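Local coordinates for heme-binding protein A / AI-2 binding protein A (Helicobacter pylori SS1, PDB 6OFQ) that binds peptides in the periplasm, here the tetrapeptide STSA, probably to deliver them to an ABC transporter for uptake, at residues Thr81-Ser86 with Tyr92-Arg97; Glu157-Asp160 with Ile164-Thr167; Lys303-Pro308 with His421-Ala426. All coordinates share one frame; numbering follows the deposited sequence.

Contact 1: Thr81-Ser86 with Tyr92-Arg97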
# COMPACT_ATOMS: atom_id res chain seq x y z
N THR A 81 0.81 18.15 -16.94
CA THR A 81 -0.14 19.26 -16.77
C THR A 81 -1.52 18.97 -17.36
O THR A 81 -2.53 19.49 -16.89
CB THR A 81 0.33 20.60 -17.33
OG1 THR A 81 0.80 20.38 -18.67
CG2 THR A 81 1.55 21.12 -16.47
N SER A 82 -1.54 18.19 -18.44
CA SER A 82 -2.81 17.81 -19.08
C SER A 82 -2.60 16.53 -19.89
O SER A 82 -1.48 16.03 -20.06
CB SER A 82 -3.30 18.94 -19.99
OG SER A 82 -2.48 18.99 -21.12
N TRP A 83 -3.74 15.98 -20.33
CA TRP A 83 -3.64 14.72 -21.06
C TRP A 83 -4.90 14.55 -21.87
O TRP A 83 -5.93 15.16 -21.60
CB TRP A 83 -3.45 13.50 -20.14
CG TRP A 83 -4.41 13.41 -19.00
CD1 TRP A 83 -5.62 12.77 -18.99
CD2 TRP A 83 -4.27 14.00 -17.70
NE1 TRP A 83 -6.24 12.92 -17.78
CE2 TRP A 83 -5.42 13.66 -16.97
CE3 TRP A 83 -3.27 14.75 -17.10
CZ2 TRP A 83 -5.63 14.10 -15.68
CZ3 TRP A 83 -3.50 15.18 -15.83
CH2 TRP A 83 -4.65 14.87 -15.14
N ASP A 84 -4.74 13.75 -22.91
CA ASP A 84 -5.86 13.37 -23.76
C ASP A 84 -5.93 11.87 -23.87
O ASP A 84 -4.88 11.21 -24.08
CB ASP A 84 -5.65 14.01 -25.13
CG ASP A 84 -5.42 15.54 -25.04
OD1 ASP A 84 -6.47 16.22 -24.96
OD2 ASP A 84 -4.27 16.00 -25.20
N ILE A 85 -7.13 11.29 -23.86
CA ILE A 85 -7.32 9.87 -23.92
C ILE A 85 -8.23 9.58 -25.10
O ILE A 85 -9.29 10.23 -25.22
CB ILE A 85 -8.02 9.33 -22.64
CG1 ILE A 85 -7.23 9.75 -21.39
CG2 ILE A 85 -7.99 7.83 -22.73
CD1 ILE A 85 -7.88 9.47 -20.05
N SER A 86 -7.79 8.71 -26.00
CA SER A 86 -8.66 8.38 -27.12
C SER A 86 -9.93 7.69 -26.65
O SER A 86 -9.99 7.02 -25.61
CB SER A 86 -7.87 7.58 -28.12
OG SER A 86 -7.49 6.31 -27.53
N TYR A 92 -3.13 7.19 -24.62
CA TYR A 92 -3.06 8.25 -23.61
C TYR A 92 -1.88 9.15 -23.90
O TYR A 92 -0.76 8.66 -23.94
CB TYR A 92 -2.85 7.72 -22.18
CG TYR A 92 -3.99 6.92 -21.62
CD1 TYR A 92 -4.42 5.72 -22.17
CD2 TYR A 92 -4.61 7.33 -20.44
CE1 TYR A 92 -5.44 4.99 -21.60
CE2 TYR A 92 -5.62 6.58 -19.87
CZ TYR A 92 -6.01 5.41 -20.43
OH TYR A 92 -7.05 4.67 -19.90
N THR A 93 -2.13 10.43 -24.17
CA THR A 93 -1.05 11.37 -24.46
C THR A 93 -0.94 12.39 -23.32
O THR A 93 -1.92 13.04 -22.99
CB THR A 93 -1.31 12.13 -25.77
OG1 THR A 93 -1.49 11.20 -26.85
CG2 THR A 93 -0.12 12.96 -26.12
N PHE A 94 0.25 12.42 -22.70
CA PHE A 94 0.53 13.30 -21.55
C PHE A 94 1.45 14.44 -21.95
O PHE A 94 2.49 14.23 -22.58
CB PHE A 94 1.18 12.50 -20.41
CG PHE A 94 0.20 11.55 -19.76
CD1 PHE A 94 -0.60 11.93 -18.68
CD2 PHE A 94 0.08 10.24 -20.23
CE1 PHE A 94 -1.55 11.08 -18.16
CE2 PHE A 94 -0.84 9.36 -19.71
CZ PHE A 94 -1.67 9.82 -18.70
N HIS A 95 0.99 15.63 -21.60
CA HIS A 95 1.76 16.84 -21.82
C HIS A 95 2.49 17.14 -20.52
O HIS A 95 1.85 17.39 -19.51
CB HIS A 95 0.77 17.97 -22.23
CG HIS A 95 -0.14 17.59 -23.37
ND1 HIS A 95 0.34 17.56 -24.66
CD2 HIS A 95 -1.38 17.02 -23.44
CE1 HIS A 95 -0.59 17.08 -25.48
NE2 HIS A 95 -1.65 16.75 -24.76
N LEU A 96 3.82 17.18 -20.56
CA LEU A 96 4.63 17.21 -19.37
C LEU A 96 4.83 18.66 -18.96
O LEU A 96 4.96 19.60 -19.81
CB LEU A 96 5.92 16.46 -19.58
CG LEU A 96 5.86 15.01 -20.04
CD1 LEU A 96 7.24 14.45 -20.11
CD2 LEU A 96 4.98 14.19 -19.09
N ARG A 97 4.87 18.87 -17.64
CA ARG A 97 5.19 20.16 -17.04
C ARG A 97 6.63 20.56 -17.35
O ARG A 97 7.53 19.71 -17.24
CB ARG A 97 5.04 20.04 -15.50
CG ARG A 97 4.94 21.36 -14.76
CD ARG A 97 4.66 21.06 -13.28
NE ARG A 97 3.33 20.47 -13.10
CZ ARG A 97 2.19 21.11 -12.94
NH1 ARG A 97 2.07 22.43 -13.02
NH2 ARG A 97 1.05 20.40 -12.84
O HOH W 1 3.03 21.81 -19.67
O HOH W 2 -4.18 10.62 -26.93

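Contact 2: Glu157-Asp160 with Ile164-Thr167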
# COMPACT_ATOMS: atom_id res chain seq x y z
N GLU A 157 6.17 6.18 -25.88
CA GLU A 157 6.93 7.01 -26.81
C GLU A 157 7.11 8.39 -26.23
O GLU A 157 6.13 9.01 -25.78
CB GLU A 157 6.18 7.21 -28.13
CG GLU A 157 5.87 5.95 -28.90
CD GLU A 157 4.84 6.32 -29.98
OE1 GLU A 157 3.59 6.30 -29.77
OE2 GLU A 157 5.29 6.77 -31.07
N ALA A 158 8.32 8.94 -26.36
CA ALA A 158 8.58 10.36 -26.15
C ALA A 158 8.39 11.04 -27.51
O ALA A 158 9.25 10.92 -28.38
CB ALA A 158 9.99 10.64 -25.61
N LEU A 159 7.28 11.70 -27.71
CA LEU A 159 6.99 12.35 -28.99
C LEU A 159 7.83 13.62 -29.09
O LEU A 159 8.19 13.97 -30.23
CB LEU A 159 5.50 12.70 -29.09
CG LEU A 159 4.68 11.41 -29.14
CD1 LEU A 159 3.20 11.76 -29.16
CD2 LEU A 159 5.08 10.45 -30.25
N ASP A 160 8.15 14.29 -27.98
CA ASP A 160 9.15 15.32 -27.96
C ASP A 160 9.64 15.35 -26.50
O ASP A 160 9.27 14.46 -25.73
CB ASP A 160 8.65 16.66 -28.52
CG ASP A 160 7.58 17.36 -27.73
OD1 ASP A 160 7.35 17.01 -26.52
OD2 ASP A 160 6.93 18.37 -28.19
N ILE A 164 4.65 12.51 -23.71
CA ILE A 164 4.69 11.07 -23.62
C ILE A 164 3.38 10.45 -24.10
O ILE A 164 2.31 10.89 -23.71
CB ILE A 164 4.99 10.62 -22.15
CG1 ILE A 164 6.47 10.90 -21.76
CG2 ILE A 164 4.63 9.16 -21.99
CD1 ILE A 164 7.42 9.84 -22.28
N ARG A 165 3.47 9.45 -24.96
CA ARG A 165 2.27 8.75 -25.45
C ARG A 165 2.35 7.27 -25.11
O ARG A 165 3.32 6.59 -25.44
CB ARG A 165 2.13 8.88 -26.97
CG ARG A 165 0.94 8.11 -27.51
CD ARG A 165 0.61 8.50 -28.94
NE ARG A 165 -0.03 9.83 -28.94
CZ ARG A 165 -0.18 10.64 -29.99
NH1 ARG A 165 0.32 10.36 -31.18
NH2 ARG A 165 -0.77 11.79 -29.83
N PHE A 166 1.34 6.77 -24.39
CA PHE A 166 1.15 5.36 -24.12
C PHE A 166 0.13 4.81 -25.06
O PHE A 166 -0.91 5.47 -25.29
CB PHE A 166 0.59 5.14 -22.69
CG PHE A 166 1.51 5.52 -21.57
CD1 PHE A 166 2.38 4.59 -20.98
CD2 PHE A 166 1.45 6.79 -21.06
CE1 PHE A 166 3.21 4.96 -19.93
CE2 PHE A 166 2.24 7.17 -19.99
CZ PHE A 166 3.14 6.26 -19.47
N THR A 167 0.46 3.68 -25.67
CA THR A 167 -0.55 2.91 -26.39
C THR A 167 -0.74 1.61 -25.67
O THR A 167 0.24 0.93 -25.32
CB THR A 167 -0.07 2.66 -27.85
OG1 THR A 167 0.21 3.94 -28.45
CG2 THR A 167 -1.14 1.88 -28.61
O HOH W 3 2.81 4.84 -27.67

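Contact 3: Lys303-Pro308 with His421-Ala426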
# COMPACT_ATOMS: atom_id res chain seq x y z
N LYS A 303 -0.67 -28.07 1.40
CA LYS A 303 -1.46 -29.07 2.09
C LYS A 303 -2.44 -28.46 3.06
O LYS A 303 -2.13 -27.46 3.68
CB LYS A 303 -0.56 -30.12 2.80
CG LYS A 303 -1.31 -31.24 3.52
CD LYS A 303 -0.28 -32.23 4.08
CE LYS A 303 -1.00 -33.50 4.53
NZ LYS A 303 -0.07 -34.35 5.33
N TYR A 304 -3.65 -28.99 3.15
CA TYR A 304 -4.73 -28.57 4.02
C TYR A 304 -5.47 -27.38 3.40
O TYR A 304 -6.68 -27.40 3.16
CB TYR A 304 -4.34 -28.27 5.48
CG TYR A 304 -3.48 -29.37 6.08
CD1 TYR A 304 -4.02 -30.63 6.26
CD2 TYR A 304 -2.18 -29.12 6.48
CE1 TYR A 304 -3.26 -31.62 6.88
CE2 TYR A 304 -1.40 -30.10 7.08
CZ TYR A 304 -1.96 -31.35 7.23
OH TYR A 304 -1.17 -32.34 7.83
N PHE A 305 -4.71 -26.33 3.14
CA PHE A 305 -5.31 -25.07 2.66
C PHE A 305 -5.72 -25.10 1.18
O PHE A 305 -6.44 -24.21 0.74
CB PHE A 305 -4.34 -23.93 2.92
CG PHE A 305 -3.94 -23.82 4.37
CD1 PHE A 305 -4.86 -23.35 5.29
CD2 PHE A 305 -2.72 -24.27 4.81
CE1 PHE A 305 -4.55 -23.36 6.64
CE2 PHE A 305 -2.42 -24.29 6.14
CZ PHE A 305 -3.32 -23.85 7.08
N ASN A 306 -5.26 -26.10 0.45
CA ASN A 306 -5.75 -26.43 -0.89
C ASN A 306 -7.07 -27.14 -0.90
O ASN A 306 -7.61 -27.37 -1.98
CB ASN A 306 -4.72 -27.22 -1.67
CG ASN A 306 -4.49 -28.61 -1.13
OD1 ASN A 306 -5.11 -29.07 -0.18
ND2 ASN A 306 -3.44 -29.23 -1.67
N ASN A 307 -7.72 -27.34 0.24
CA ASN A 307 -9.04 -27.97 0.35
C ASN A 307 -10.02 -26.90 0.79
O ASN A 307 -9.97 -26.44 1.95
CB ASN A 307 -8.96 -29.11 1.35
CG ASN A 307 -10.24 -29.92 1.39
OD1 ASN A 307 -11.31 -29.43 1.20
ND2 ASN A 307 -10.09 -31.23 1.56
N PRO A 308 -10.99 -26.50 -0.04
CA PRO A 308 -11.97 -25.51 0.31
C PRO A 308 -12.67 -25.83 1.62
O PRO A 308 -13.07 -24.93 2.33
CB PRO A 308 -12.99 -25.50 -0.87
CG PRO A 308 -12.23 -26.15 -1.95
CD PRO A 308 -11.17 -27.05 -1.41
N HIS A 421 4.92 -18.96 3.99
CA HIS A 421 3.92 -19.17 5.03
C HIS A 421 2.91 -20.23 4.61
O HIS A 421 2.70 -20.51 3.42
CB HIS A 421 3.14 -17.87 5.22
CG HIS A 421 2.53 -17.31 3.99
ND1 HIS A 421 3.32 -16.81 2.98
CD2 HIS A 421 1.24 -17.27 3.55
CE1 HIS A 421 2.54 -16.45 1.97
NE2 HIS A 421 1.30 -16.69 2.29
N GLU A 422 2.18 -20.69 5.62
CA GLU A 422 0.95 -21.48 5.48
C GLU A 422 -0.20 -20.52 5.70
O GLU A 422 -1.09 -20.39 4.86
CB GLU A 422 0.93 -22.69 6.43
CG GLU A 422 1.98 -23.75 6.15
CD GLU A 422 1.85 -24.83 7.18
OE1 GLU A 422 0.87 -25.61 7.26
OE2 GLU A 422 2.77 -24.88 7.98
N MET A 423 -0.29 -19.95 6.89
CA MET A 423 -1.17 -18.83 7.21
C MET A 423 -0.32 -17.59 7.57
O MET A 423 0.78 -17.71 8.13
CB MET A 423 -2.05 -19.20 8.40
CG MET A 423 -2.76 -20.52 8.24
SD MET A 423 -4.03 -20.85 9.47
CE MET A 423 -3.10 -20.59 10.94
N ALA A 424 -0.84 -16.40 7.28
CA ALA A 424 -0.09 -15.19 7.65
C ALA A 424 -1.10 -14.03 7.70
O ALA A 424 -2.05 -14.03 6.91
CB ALA A 424 0.95 -14.91 6.58
N PHE A 425 -0.89 -13.10 8.60
CA PHE A 425 -1.66 -11.85 8.52
C PHE A 425 -1.29 -11.06 7.27
O PHE A 425 -0.12 -11.03 6.87
CB PHE A 425 -1.43 -11.02 9.78
CG PHE A 425 -2.03 -11.59 11.03
CD1 PHE A 425 -3.37 -11.55 11.28
CD2 PHE A 425 -1.27 -12.28 11.91
CE1 PHE A 425 -3.92 -12.02 12.45
CE2 PHE A 425 -1.79 -12.79 13.07
CZ PHE A 425 -3.12 -12.70 13.32
N ALA A 426 -2.31 -10.42 6.69
CA ALA A 426 -2.08 -9.63 5.50
C ALA A 426 -2.91 -8.37 5.67
O ALA A 426 -3.96 -8.37 6.34
CB ALA A 426 -2.60 -10.38 4.29
O HOH W 4 0.35 -26.58 4.70

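Contact 1: Thr81-Ser86 with Tyr92-Arg97
A histidine-carboxylate hydrogen bond runs along one face of this two-stranded pairing: His95 NE2 gives its proton to Asp84 OD2 at 2.8 Å, with the oxygen close to the imidazole plane. The two residues are not direct cross-strand partners but diagonal ones. Each side chain has its CG beside its own backbone N (chi1 -52° for His95), and the two cross at about a right angle, carboxylate and ring planes 78° apart. The bond fixes the rotation of the imidazole and would probably favour its protonated form. Ser82 OG, on the same face, lies 3.2 Å from His95 CD2. The strands form an antiparallel beta hairpin, 75-85 with 91-96, within the five-stranded antiparallel sheet. Ser82 and His95, like Asp84 and Thr93, are hydrogen-bonded pairs; the bond from Thr93 N to Asp84 O is nearly straight at 174°. A water also donates to Asp84 O and bonds to Thr93 OG1, which Arg165 NE grips as well. The other face is mainly aromatic and aliphatic. Ile85 sets CG2 over the centre of the Tyr92 ring, a CH-pi contact 3.8 Å from the centroid, while its CD1 reaches Tyr92 CE2. Trp83 CB packs on Phe94 CD1 at 3.6 Å, the rings meeting obliquely, and Leu176 of helix 175-178 touches both side chains. At the corner of the first strand, Thr81 CG2 sits over one face of the Arg97 guanidinium, 3.6 Å from Arg97 CZ, while Arg97 NE bonds to Ala78 O.

Contact 2: Glu157-Asp160 with Ile164-Thr167
With CG opposite its backbone N (chi1 177°) and a bend at chi3 of -74°, Arg165, in the conformer described, rises from the strand and then turns its guanidinium so that one face meets Leu159. Leu159, its own CG beside the backbone N (chi1 -67°), reaches across with CD1, which rests over the centre of that face, 3.7 Å from Arg165 CZ. This would leave the guanidinium edge for polar partners, and in this conformer Arg165 NE bonds to Thr93 OG1 on the next strand. Glu157 runs alongside Arg165, pointing the same way, but forms no salt bridge with it: Glu157 OE1 stays 5.1 Å from Arg165 NE and instead lies against the aliphatic part, 3.8 Å from Arg165 CD. A water lies 2.7 Å from Glu157 OE1 and also meets Arg165 O and Thr167 OG1, tying the carboxylate to the opposite strand. The backbones form an antiparallel hydrogen-bonded pair, Arg165 N to Glu157 O at 2.8 Å and Glu157 N to Arg165 O at 2.9 Å. Ala158 faces Ile164 on the reverse side, where Ile164 CD1 comes 4.1 Å from Ala158 CA. The hairpin of strands 153-160 and 163-168 ends the five-stranded sheet: strand 153-160 is outermost, strand 163-168 pairs on its other side with 91-96, and helix 116-127 packs against Ala158 and Ile164 through Leu120.

Contact 3: Lys303-Pro308 with His421-Ala426
The Phe305 ring projects from its loop against two consecutive residues, Glu422 and Met423, and both side chains cross it at about a right angle. Met423 lies along the outer end of the ring. Its CG is 3.6 Å from Phe305 CZ, and its sulfur follows obliquely, with SD 3.8 Å from Phe305 CE1. Measured from the centroid, SD stands 4.8 Å off and 61° from the ring normal, a Met-aromatic contact. Glu422 approaches at CE2: its CB and OE1 each lie 3.7 Å from Phe305 CE2, with OE1 at the ring edge in its plane and the carboxylate turned 69° from the ring. That places the carboxylate oxygen beside the weakly positive rim of the phenyl group. The backbone Glu422 O lies over one face, offset toward the rim. Phe305 CG is set beside its own backbone N (chi1 -56°), which brings CE2 and CZ against Glu422 and Met423. Glu422 OE1 has firmer partners than the ring: Thr375 OG1 bonds to it, and a water donates to it at 2.8 Å while also donating to Lys303 O. Phe305 is buried, with Leu298 and Thr375 of the flanking strands against its side chain. A type I beta turn from Tyr304 to Asn307 leads into the Asn307 N-cap of helix 308-317, packed here against strand 423-429 in the mixed sheet of a type II periplasmic binding protein.

Contacts 1 and 2 belong to one antiparallel sheet: strands 91-96 and 163-168 are neighbours, so their hairpins lie side by side, centres 9 Å apart, joined by probable backbone bonds such as Phe94 N to Ile164 O. Contact 1 is partly buried, with a mainly apolar aromatic face and a polar one; contact 2, at the sheet's outer strand, is a surface contact in which an arginine offers its guanidinium face to a leucine, a glutamate lies along the arginine's aliphatic part, and a water bridges the strands. Contact 3, about 44 Å from both between centres, is buried where a loop packs on the start of a strand of a separate mixed sheet, with side-chain packing and one bridging water replacing backbone ladders.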